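Local coordinates for MutT/NUDIX family protein (PDB 3ID9) that probably hydrolyses a nucleoside diphosphate linked to another moiety, as Nudix hydrolases do, though its own substrate is not established, at residues K35-K40 / H122-V127; V77-L82 / I98-E103; Y84-P89 / Q156-N161. All blocks are in the same frame, centred on the assembly; numbering follows the deposited sequence.

Contact 1. Residues K35-K40 / H122-V127; sequences KVLLVK and HDVQMV
Asp-123 meets Lys-40 at the start of the pairing, where CB of Asp-123 lies 3.5 Å from CB of Lys-40. The backbone link here is weak, Lys-40 N to Asp-123 O being 3.4 Å, and the charged groups do not meet: NZ of Lys-40 stays 5.7 Å from OD2 of Asp-123. Val-124, with CG1 anti to the backbone N (chi1 177°), lays that methyl against both CD1 and CD2 of Leu-37. Gln-125 forms a hydrogen-bonded pair with Leu-38. Its O receives Leu-38 N at 2.7 Å in an almost straight bond (177° at the hydrogen), and its own N returns a bond to Leu-38 O. Selenomethionine Met-126 is bent at chi2 and chi3, which folds its end back over the neighbouring strand: SE sits 3.6 Å from CD2 of Leu-37, and CE reaches the backbone of Lys-35. Val-127 closes the ladder with paired bonds to Val-36, from Val-36 N to Val-127 O (2.7 Å) and from Val-127 N to Val-36 O (2.9 Å), while its CG2 lies 3.9 Å from CD1 of Leu-38. Leu-37 and Val-39 also touch helix 61-72 of the Nudix fold; Trp-48 and Tyr-135 line the face of Leu-38, Gln-125 and Val-127. The chemistry implies cohesion through backbone bonds and apolar side chains on both sheet faces, with little charge pairing, and a grip that weakens toward Asp-123.

Contact 2. Residues V77-L82 / I98-E103; sequences VKIKKL and ITFLLE
The Phe-100 ring has Ile-79 over one face and Ile-98 over the other. CD1 of Ile-79 stands 3.4 Å from the Phe-100 centroid and 7° off the normal, a centred CH-pi contact, whereas CG2 of Ile-98 lies 3.7 Å above the opposite face, offset toward the rim. Lys-81 O lies at the ring edge, in plane, and CD2 of Leu-82 approaches CE2 of Phe-100 obliquely. The backbones pair antiparallel. Lys-78 and Glu-103 exchange two bonds, with Lys-78 N 2.9 Å from Glu-103 O. Beyond them, Lys-80 N donates to Leu-101 O and Leu-101 N to Lys-81 O (3.0 Å), so two residues face one: a classic beta bulge, with Lys-80 at phi/psi -97°/-57°. Glu-103 divides its carboxylate between two lysines in long salt bridges, OE2 3.6 Å from NZ of Lys-78 and OE1 3.9 Å from NZ of Lys-80. Lys-81 instead sends NZ to carbonyls of Ala-150 and Ala-152 of the second subunit, whose Tyr-155 also meets the Phe-100 ring edge-to-face. Within the subunit this hairpin packs Val-77, Phe-100 and Leu-102 against helix 61-72, while Thr-99 and Leu-101 adjoin strand 23-32.

Contact 3. Residues Y84-P89 / Q156-N161; sequences YVCDKP and QGLKRN
Tyr-84 and Gln-156 both carry CG anti to the backbone N (chi1 -172° and -175°), which sends the phenol and the extended amide chain to a common point. There OH of Tyr-84 donates to OE1 of Gln-156 at 2.8 Å. The hydroxyl comes from above the amide, 83° out of the carbonyl plane, and so is not aligned with a lone pair. The backbone shows parallel pairing: Gln-156 straddles Cys-86, with Gln-156 N bonded to Val-85 O (3.0 Å) and Asp-87 N to Gln-156 O (3.3 Å). Leu-158 N then donates to Asp-87 O at 2.9 Å, carrying the ladder just past the strand. CD1 of Leu-158 packs 3.7 Å from SG of Cys-86. On the other face, OD1 of Asp-87 lies 3.3 Å from CA of Gly-157 and accepts a bond from OH of Tyr-155, while OD2 takes Leu-61 N of the second subunit. Lys-159, with CG 4.2 Å from CG of Pro-89, turns NZ to Asp-90 and to Gly-58 O of the second subunit. The arrangement is a short parallel strand, 154-157, added beside the 77-88/95-104 hairpin of the Nudix fold, at a margin where the two subunits meet.

In the fold
From the N terminus, strand 35-40 comes first, but its partner 122-127 arrives only after helix 61-72 and the hairpin, so contact 1 closes a loop of 81 residues. Contact 2 is nested inside that loop, joining the two arms of the hairpin 77-88/95-104 across 15 residues. Contact 3 starts within the hairpin at Tyr-84 and ends near the C terminus, crossing both others. Contacts 2 and 3 share strand 77-88 and touch, with Thr-99 N 2.8 Å from Tyr-84 O, a probable hydrogen bond, and both reach the second subunit. Contacts 1 and 3 lie on opposite sides of the chain's centre, their centres about 27 Å apart, tying distant parts of one mixed sheet.

Contact 1. Residues K35-K40 / H122-V127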
loop_
_atom_site.group_PDB
_atom_site.type_symbol
_atom_site.label_atom_id
_atom_site.label_comp_id
_atom_site.label_asym_id
_atom_site.label_seq_id
_atom_site.Cartn_x
_atom_site.Cartn_y
_atom_site.Cartn_z
ATOM N N LYS B 35 23.131 3.873 1.194
ATOM C CA LYS B 35 22.993 5.001 0.276
ATOM C C LYS B 35 21.733 4.821 -0.540
ATOM O O LYS B 35 21.338 3.695 -0.841
ATOM C CB LYS B 35 24.178 5.080 -0.681
ATOM C CG LYS B 35 25.525 5.270 -0.016
ATOM C CD LYS B 35 26.616 5.190 -1.064
ATOM C CE LYS B 35 27.995 5.248 -0.451
ATOM N NZ LYS B 35 29.040 5.133 -1.504
ATOM N N VAL B 36 21.109 5.931 -0.906
ATOM C CA VAL B 36 19.894 5.889 -1.698
ATOM C C VAL B 36 20.152 6.360 -3.120
ATOM O O VAL B 36 20.891 7.307 -3.346
ATOM C CB VAL B 36 18.789 6.782 -1.082
ATOM C CG1 VAL B 36 17.489 6.602 -1.843
ATOM C CG2 VAL B 36 18.578 6.411 0.363
ATOM N N LEU B 37 19.517 5.704 -4.080
ATOM C CA LEU B 37 19.663 6.064 -5.481
ATOM C C LEU B 37 18.868 7.324 -5.821
ATOM O O LEU B 37 17.648 7.334 -5.706
ATOM C CB LEU B 37 19.172 4.901 -6.349
ATOM C CG LEU B 37 19.105 4.864 -7.887
ATOM C CD1 LEU B 37 19.097 6.249 -8.496
ATOM C CD2 LEU B 37 20.275 4.058 -8.402
ATOM N N LEU B 38 19.555 8.390 -6.227
ATOM C CA LEU B 38 18.862 9.597 -6.645
ATOM C C LEU B 38 19.089 9.760 -8.133
ATOM O O LEU B 38 20.103 9.342 -8.674
ATOM C CB LEU B 38 19.344 10.848 -5.912
ATOM C CG LEU B 38 19.105 10.879 -4.400
ATOM C CD1 LEU B 38 19.411 12.291 -3.877
ATOM C CD2 LEU B 38 17.655 10.466 -4.085
ATOM N N VAL B 39 18.114 10.373 -8.778
ATOM C CA VAL B 39 18.111 10.605 -10.199
ATOM C C VAL B 39 18.017 12.111 -10.420
ATOM O O VAL B 39 17.530 12.844 -9.555
ATOM C CB VAL B 39 16.895 9.857 -10.815
ATOM C CG1 VAL B 39 16.375 10.567 -12.036
ATOM C CG2 VAL B 39 17.303 8.440 -11.169
ATOM N N LYS B 40 18.496 12.583 -11.563
ATOM C CA LYS B 40 18.431 14.009 -11.839
ATOM C C LYS B 40 17.226 14.262 -12.736
ATOM O O LYS B 40 17.077 13.622 -13.778
ATOM C CB LYS B 40 19.710 14.478 -12.528
ATOM C CG LYS B 40 19.859 15.978 -12.615
ATOM C CD LYS B 40 20.423 16.563 -11.329
ATOM C CE LYS B 40 21.814 17.173 -11.557
ATOM N NZ LYS B 40 21.812 18.273 -12.573
ATOM N N HIS B 122 22.272 7.627 -18.126
ATOM C CA HIS B 122 21.440 8.183 -17.073
ATOM C C HIS B 122 22.195 8.975 -16.020
ATOM O O HIS B 122 23.352 8.685 -15.723
ATOM C CB HIS B 122 20.687 7.048 -16.391
ATOM C CG HIS B 122 19.949 6.167 -17.349
ATOM N ND1 HIS B 122 18.821 6.583 -18.013
ATOM C CD2 HIS B 122 20.204 4.906 -17.767
ATOM C CE1 HIS B 122 18.401 5.609 -18.807
ATOM N NE2 HIS B 122 19.221 4.585 -18.677
ATOM N N ASP B 123 21.523 9.979 -15.466
ATOM C CA ASP B 123 22.091 10.797 -14.408
ATOM C C ASP B 123 21.716 10.110 -13.104
ATOM O O ASP B 123 20.570 10.167 -12.667
ATOM C CB ASP B 123 21.513 12.210 -14.455
ATOM C CG ASP B 123 21.922 12.963 -15.707
ATOM O OD1 ASP B 123 23.003 12.666 -16.257
ATOM O OD2 ASP B 123 21.172 13.863 -16.135
ATOM N N VAL B 124 22.693 9.457 -12.486
ATOM C CA VAL B 124 22.463 8.711 -11.256
ATOM C C VAL B 124 23.522 8.958 -10.195
ATOM O O VAL B 124 24.710 9.121 -10.494
ATOM C CB VAL B 124 22.420 7.199 -11.562
ATOM C CG1 VAL B 124 22.252 6.394 -10.286
ATOM C CG2 VAL B 124 21.295 6.916 -12.534
ATOM N N GLN B 125 23.085 8.965 -8.944
ATOM C CA GLN B 125 23.992 9.176 -7.838
ATOM C C GLN B 125 23.498 8.421 -6.604
ATOM O O GLN B 125 22.303 8.391 -6.313
ATOM C CB GLN B 125 24.082 10.670 -7.541
ATOM C CG GLN B 125 25.061 11.010 -6.454
ATOM C CD GLN B 125 25.013 12.471 -6.040
ATOM O OE1 GLN B 125 25.740 12.876 -5.141
ATOM N NE2 GLN B 125 24.157 13.264 -6.686
HETATM N N MSE B 126 24.421 7.793 -5.888
HETATM C CA MSE B 126 24.080 7.061 -4.680
HETATM C C MSE B 126 24.446 7.963 -3.508
HETATM O O MSE B 126 25.615 8.147 -3.204
HETATM C CB MSE B 126 24.869 5.750 -4.606
HETATM C CG MSE B 126 24.518 4.728 -5.682
HETATM SE SE MSE B 126 22.643 4.136 -5.686
HETATM C CE MSE B 126 22.571 3.304 -3.937
ATOM N N VAL B 127 23.444 8.531 -2.853
ATOM C CA VAL B 127 23.689 9.426 -1.735
ATOM C C VAL B 127 23.475 8.777 -0.371
ATOM O O VAL B 127 22.456 8.144 -0.125
ATOM C CB VAL B 127 22.803 10.691 -1.838
ATOM C CG1 VAL B 127 22.982 11.557 -0.601
ATOM C CG2 VAL B 127 23.180 11.492 -3.080
#

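Contact 2. Residues V77-L82 / I98-E103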
loop_
_atom_site.group_PDB
_atom_site.type_symbol
_atom_site.label_atom_id
_atom_site.label_comp_id
_atom_site.label_asym_id
_atom_site.label_seq_id
_atom_site.Cartn_x
_atom_site.Cartn_y
_atom_site.Cartn_z
ATOM N N VAL B 77 15.148 -4.016 -11.639
ATOM C CA VAL B 77 14.823 -4.146 -10.227
ATOM C C VAL B 77 13.612 -5.009 -9.942
ATOM O O VAL B 77 12.849 -5.362 -10.841
ATOM C CB VAL B 77 14.552 -2.760 -9.605
ATOM C CG1 VAL B 77 15.742 -1.838 -9.842
ATOM C CG2 VAL B 77 13.280 -2.160 -10.209
ATOM N N LYS B 78 13.451 -5.354 -8.671
ATOM C CA LYS B 78 12.297 -6.115 -8.231
ATOM C C LYS B 78 11.837 -5.472 -6.928
ATOM O O LYS B 78 12.637 -4.886 -6.190
ATOM C CB LYS B 78 12.639 -7.590 -8.018
ATOM C CG LYS B 78 13.364 -7.911 -6.735
ATOM C CD LYS B 78 13.617 -9.416 -6.648
ATOM C CE LYS B 78 14.447 -9.780 -5.419
ATOM N NZ LYS B 78 14.738 -11.241 -5.360
ATOM N N ILE B 79 10.542 -5.558 -6.662
ATOM C CA ILE B 79 9.972 -4.985 -5.457
ATOM C C ILE B 79 10.241 -5.840 -4.219
ATOM O O ILE B 79 10.130 -7.060 -4.263
ATOM C CB ILE B 79 8.448 -4.787 -5.637
ATOM C CG1 ILE B 79 8.215 -3.697 -6.687
ATOM C CG2 ILE B 79 7.790 -4.435 -4.305
ATOM C CD1 ILE B 79 6.785 -3.284 -6.845
ATOM N N LYS B 80 10.618 -5.193 -3.125
ATOM C CA LYS B 80 10.871 -5.896 -1.874
ATOM C C LYS B 80 9.605 -5.766 -1.047
ATOM O O LYS B 80 9.012 -6.755 -0.629
ATOM C CB LYS B 80 12.030 -5.262 -1.100
ATOM C CG LYS B 80 13.406 -5.535 -1.669
ATOM C CD LYS B 80 14.242 -6.379 -0.710
ATOM C CE LYS B 80 14.608 -5.612 0.562
ATOM N NZ LYS B 80 15.517 -4.460 0.293
ATOM N N LYS B 81 9.197 -4.525 -0.817
ATOM C CA LYS B 81 8.003 -4.255 -0.044
ATOM C C LYS B 81 7.428 -2.867 -0.272
ATOM O O LYS B 81 8.108 -1.955 -0.744
ATOM C CB LYS B 81 8.276 -4.446 1.450
ATOM C CG LYS B 81 8.006 -5.853 1.948
ATOM C CD LYS B 81 8.128 -5.923 3.456
ATOM C CE LYS B 81 7.619 -7.254 3.993
ATOM N NZ LYS B 81 7.401 -7.197 5.476
ATOM N N LEU B 82 6.151 -2.738 0.062
ATOM C CA LEU B 82 5.422 -1.493 -0.051
ATOM C C LEU B 82 5.880 -0.729 1.190
ATOM O O LEU B 82 5.693 -1.189 2.316
ATOM C CB LEU B 82 3.928 -1.790 0.025
ATOM C CG LEU B 82 2.877 -0.814 -0.481
ATOM C CD1 LEU B 82 3.324 0.595 -0.156
ATOM C CD2 LEU B 82 2.675 -1.003 -1.972
ATOM N N ILE B 98 2.364 5.688 -4.075
ATOM C CA ILE B 98 2.993 4.514 -3.472
ATOM C C ILE B 98 4.528 4.537 -3.567
ATOM O O ILE B 98 5.089 4.799 -4.631
ATOM C CB ILE B 98 2.504 3.189 -4.135
ATOM C CG1 ILE B 98 1.010 2.966 -3.886
ATOM C CG2 ILE B 98 3.272 2.012 -3.562
ATOM C CD1 ILE B 98 0.109 3.677 -4.854
ATOM N N THR B 99 5.193 4.249 -2.449
ATOM C CA THR B 99 6.651 4.204 -2.394
ATOM C C THR B 99 7.119 2.770 -2.171
ATOM O O THR B 99 6.728 2.125 -1.194
ATOM C CB THR B 99 7.212 5.085 -1.251
ATOM O OG1 THR B 99 7.083 6.467 -1.600
ATOM C CG2 THR B 99 8.684 4.777 -1.008
ATOM N N PHE B 100 7.965 2.278 -3.075
ATOM C CA PHE B 100 8.483 0.910 -2.993
ATOM C C PHE B 100 9.949 0.799 -2.586
ATOM O O PHE B 100 10.783 1.570 -3.052
ATOM C CB PHE B 100 8.370 0.204 -4.350
ATOM C CG PHE B 100 6.978 -0.161 -4.750
ATOM C CD1 PHE B 100 6.403 0.398 -5.885
ATOM C CD2 PHE B 100 6.254 -1.101 -4.018
ATOM C CE1 PHE B 100 5.129 0.025 -6.291
ATOM C CE2 PHE B 100 4.978 -1.483 -4.411
ATOM C CZ PHE B 100 4.411 -0.921 -5.548
ATOM N N LEU B 101 10.259 -0.164 -1.723
ATOM C CA LEU B 101 11.644 -0.429 -1.361
ATOM C C LEU B 101 12.052 -1.377 -2.479
ATOM O O LEU B 101 11.464 -2.448 -2.631
ATOM C CB LEU B 101 11.760 -1.149 -0.019
ATOM C CG LEU B 101 11.684 -0.238 1.204
ATOM C CD1 LEU B 101 11.799 -1.069 2.479
ATOM C CD2 LEU B 101 12.800 0.789 1.127
ATOM N N LEU B 102 13.033 -0.969 -3.277
ATOM C CA LEU B 102 13.485 -1.774 -4.400
ATOM C C LEU B 102 14.791 -2.509 -4.140
ATOM O O LEU B 102 15.552 -2.158 -3.239
ATOM C CB LEU B 102 13.650 -0.884 -5.632
ATOM C CG LEU B 102 12.379 -0.199 -6.122
ATOM C CD1 LEU B 102 12.713 0.817 -7.216
ATOM C CD2 LEU B 102 11.414 -1.258 -6.639
ATOM N N GLU B 103 15.029 -3.538 -4.943
ATOM C CA GLU B 103 16.247 -4.332 -4.868
ATOM C C GLU B 103 16.731 -4.600 -6.296
ATOM O O GLU B 103 15.930 -4.883 -7.191
ATOM C CB GLU B 103 15.968 -5.645 -4.148
ATOM C CG GLU B 103 17.162 -6.555 -4.009
ATOM C CD GLU B 103 16.892 -7.699 -3.050
ATOM O OE1 GLU B 103 16.770 -7.431 -1.830
ATOM O OE2 GLU B 103 16.795 -8.858 -3.515
#

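Contact 3. Residues Y84-P89 / Q156-N161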
loop_
_atom_site.group_PDB
_atom_site.type_symbol
_atom_site.label_atom_id
_atom_site.label_comp_id
_atom_site.label_asym_id
_atom_site.label_seq_id
_atom_site.Cartn_x
_atom_site.Cartn_y
_atom_site.Cartn_z
ATOM N N TYR B 84 5.378 2.947 1.781
ATOM C CA TYR B 84 4.516 4.019 2.208
ATOM C C TYR B 84 3.451 4.320 1.171
ATOM O O TYR B 84 3.723 4.347 -0.031
ATOM C CB TYR B 84 5.390 5.253 2.440
ATOM C CG TYR B 84 4.713 6.433 3.071
ATOM C CD1 TYR B 84 4.518 6.497 4.449
ATOM C CD2 TYR B 84 4.301 7.514 2.295
ATOM C CE1 TYR B 84 3.933 7.617 5.044
ATOM C CE2 TYR B 84 3.717 8.635 2.874
ATOM C CZ TYR B 84 3.538 8.683 4.247
ATOM O OH TYR B 84 2.984 9.810 4.817
ATOM N N VAL B 85 2.233 4.537 1.650
ATOM C CA VAL B 85 1.114 4.855 0.785
ATOM C C VAL B 85 0.545 6.172 1.283
ATOM O O VAL B 85 0.236 6.333 2.465
ATOM C CB VAL B 85 0.028 3.748 0.816
ATOM C CG1 VAL B 85 -1.185 4.194 0.023
ATOM C CG2 VAL B 85 0.584 2.458 0.221
ATOM N N CYS B 86 0.446 7.126 0.370
ATOM C CA CYS B 86 -0.067 8.441 0.700
ATOM C C CYS B 86 -1.211 8.754 -0.254
ATOM O O CYS B 86 -1.042 8.691 -1.473
ATOM C CB CYS B 86 1.054 9.481 0.551
ATOM S SG CYS B 86 0.519 11.203 0.752
ATOM N N ASP B 87 -2.387 9.056 0.286
ATOM C CA ASP B 87 -3.485 9.379 -0.599
ATOM C C ASP B 87 -4.124 10.716 -0.280
ATOM O O ASP B 87 -4.278 11.094 0.880
ATOM C CB ASP B 87 -4.518 8.230 -0.659
ATOM C CG ASP B 87 -5.416 8.148 0.563
ATOM O OD1 ASP B 87 -4.914 8.092 1.706
ATOM O OD2 ASP B 87 -6.647 8.118 0.362
ATOM N N LYS B 88 -4.425 11.446 -1.351
ATOM C CA LYS B 88 -5.040 12.767 -1.292
ATOM C C LYS B 88 -6.299 12.737 -2.130
ATOM O O LYS B 88 -6.277 13.110 -3.303
ATOM C CB LYS B 88 -4.106 13.835 -1.868
ATOM C CG LYS B 88 -2.924 14.226 -0.996
ATOM C CD LYS B 88 -2.169 15.356 -1.669
ATOM C CE LYS B 88 -0.998 15.848 -0.845
ATOM N NZ LYS B 88 -0.311 16.966 -1.571
ATOM N N PRO B 89 -7.415 12.280 -1.546
ATOM C CA PRO B 89 -8.654 12.233 -2.325
ATOM C C PRO B 89 -9.152 13.607 -2.797
ATOM O O PRO B 89 -9.818 13.694 -3.831
ATOM C CB PRO B 89 -9.630 11.512 -1.385
ATOM C CG PRO B 89 -9.117 11.856 -0.024
ATOM C CD PRO B 89 -7.616 11.744 -0.188
ATOM N N GLN B 156 -0.833 6.961 5.240
ATOM C CA GLN B 156 -1.264 8.260 5.705
ATOM C C GLN B 156 -2.273 8.840 4.735
ATOM O O GLN B 156 -2.051 8.831 3.526
ATOM C CB GLN B 156 -0.062 9.186 5.827
ATOM C CG GLN B 156 -0.373 10.539 6.417
ATOM C CD GLN B 156 0.858 11.433 6.469
ATOM O OE1 GLN B 156 1.893 11.055 7.026
ATOM N NE2 GLN B 156 0.752 12.624 5.888
ATOM N N GLY B 157 -3.393 9.314 5.270
ATOM C CA GLY B 157 -4.420 9.922 4.447
ATOM C C GLY B 157 -4.335 11.421 4.679
ATOM O O GLY B 157 -4.206 11.865 5.818
ATOM N N LEU B 158 -4.394 12.204 3.608
ATOM C CA LEU B 158 -4.310 13.656 3.728
ATOM C C LEU B 158 -5.480 14.365 3.071
ATOM O O LEU B 158 -5.750 14.184 1.884
ATOM C CB LEU B 158 -3.014 14.159 3.100
ATOM C CG LEU B 158 -1.726 13.669 3.751
ATOM C CD1 LEU B 158 -0.540 14.000 2.872
ATOM C CD2 LEU B 158 -1.594 14.308 5.119
ATOM N N LYS B 159 -6.168 15.183 3.857
ATOM C CA LYS B 159 -7.298 15.957 3.372
ATOM C C LYS B 159 -7.080 17.410 3.773
ATOM O O LYS B 159 -6.437 17.685 4.787
ATOM C CB LYS B 159 -8.603 15.439 3.983
ATOM C CG LYS B 159 -8.978 14.037 3.534
ATOM C CD LYS B 159 -10.318 13.588 4.100
ATOM C CE LYS B 159 -11.470 14.448 3.607
ATOM N NZ LYS B 159 -11.637 14.374 2.133
ATOM N N ARG B 160 -7.592 18.338 2.972
ATOM C CA ARG B 160 -7.452 19.753 3.289
ATOM C C ARG B 160 -8.352 20.124 4.463
ATOM O O ARG B 160 -9.321 19.427 4.769
ATOM C CB ARG B 160 -7.809 20.618 2.077
ATOM C CG ARG B 160 -6.639 20.935 1.161
ATOM C CD ARG B 160 -5.616 21.841 1.854
ATOM N NE ARG B 160 -5.544 23.171 1.240
ATOM C CZ ARG B 160 -6.125 24.264 1.726
ATOM N NH1 ARG B 160 -6.832 24.210 2.848
ATOM N NH2 ARG B 160 -5.999 25.419 1.084
ATOM N N ASN B 161 -8.010 21.231 5.114
ATOM C CA ASN B 161 -8.745 21.757 6.266
ATOM C C ASN B 161 -8.452 20.981 7.550
ATOM O O ASN B 161 -7.853 19.881 7.471
ATOM C CB ASN B 161 -10.252 21.752 5.985
ATOM C CG ASN B 161 -10.586 22.293 4.607
ATOM O OD1 ASN B 161 -10.056 23.323 4.184
ATOM N ND2 ASN B 161 -11.470 21.602 3.900
#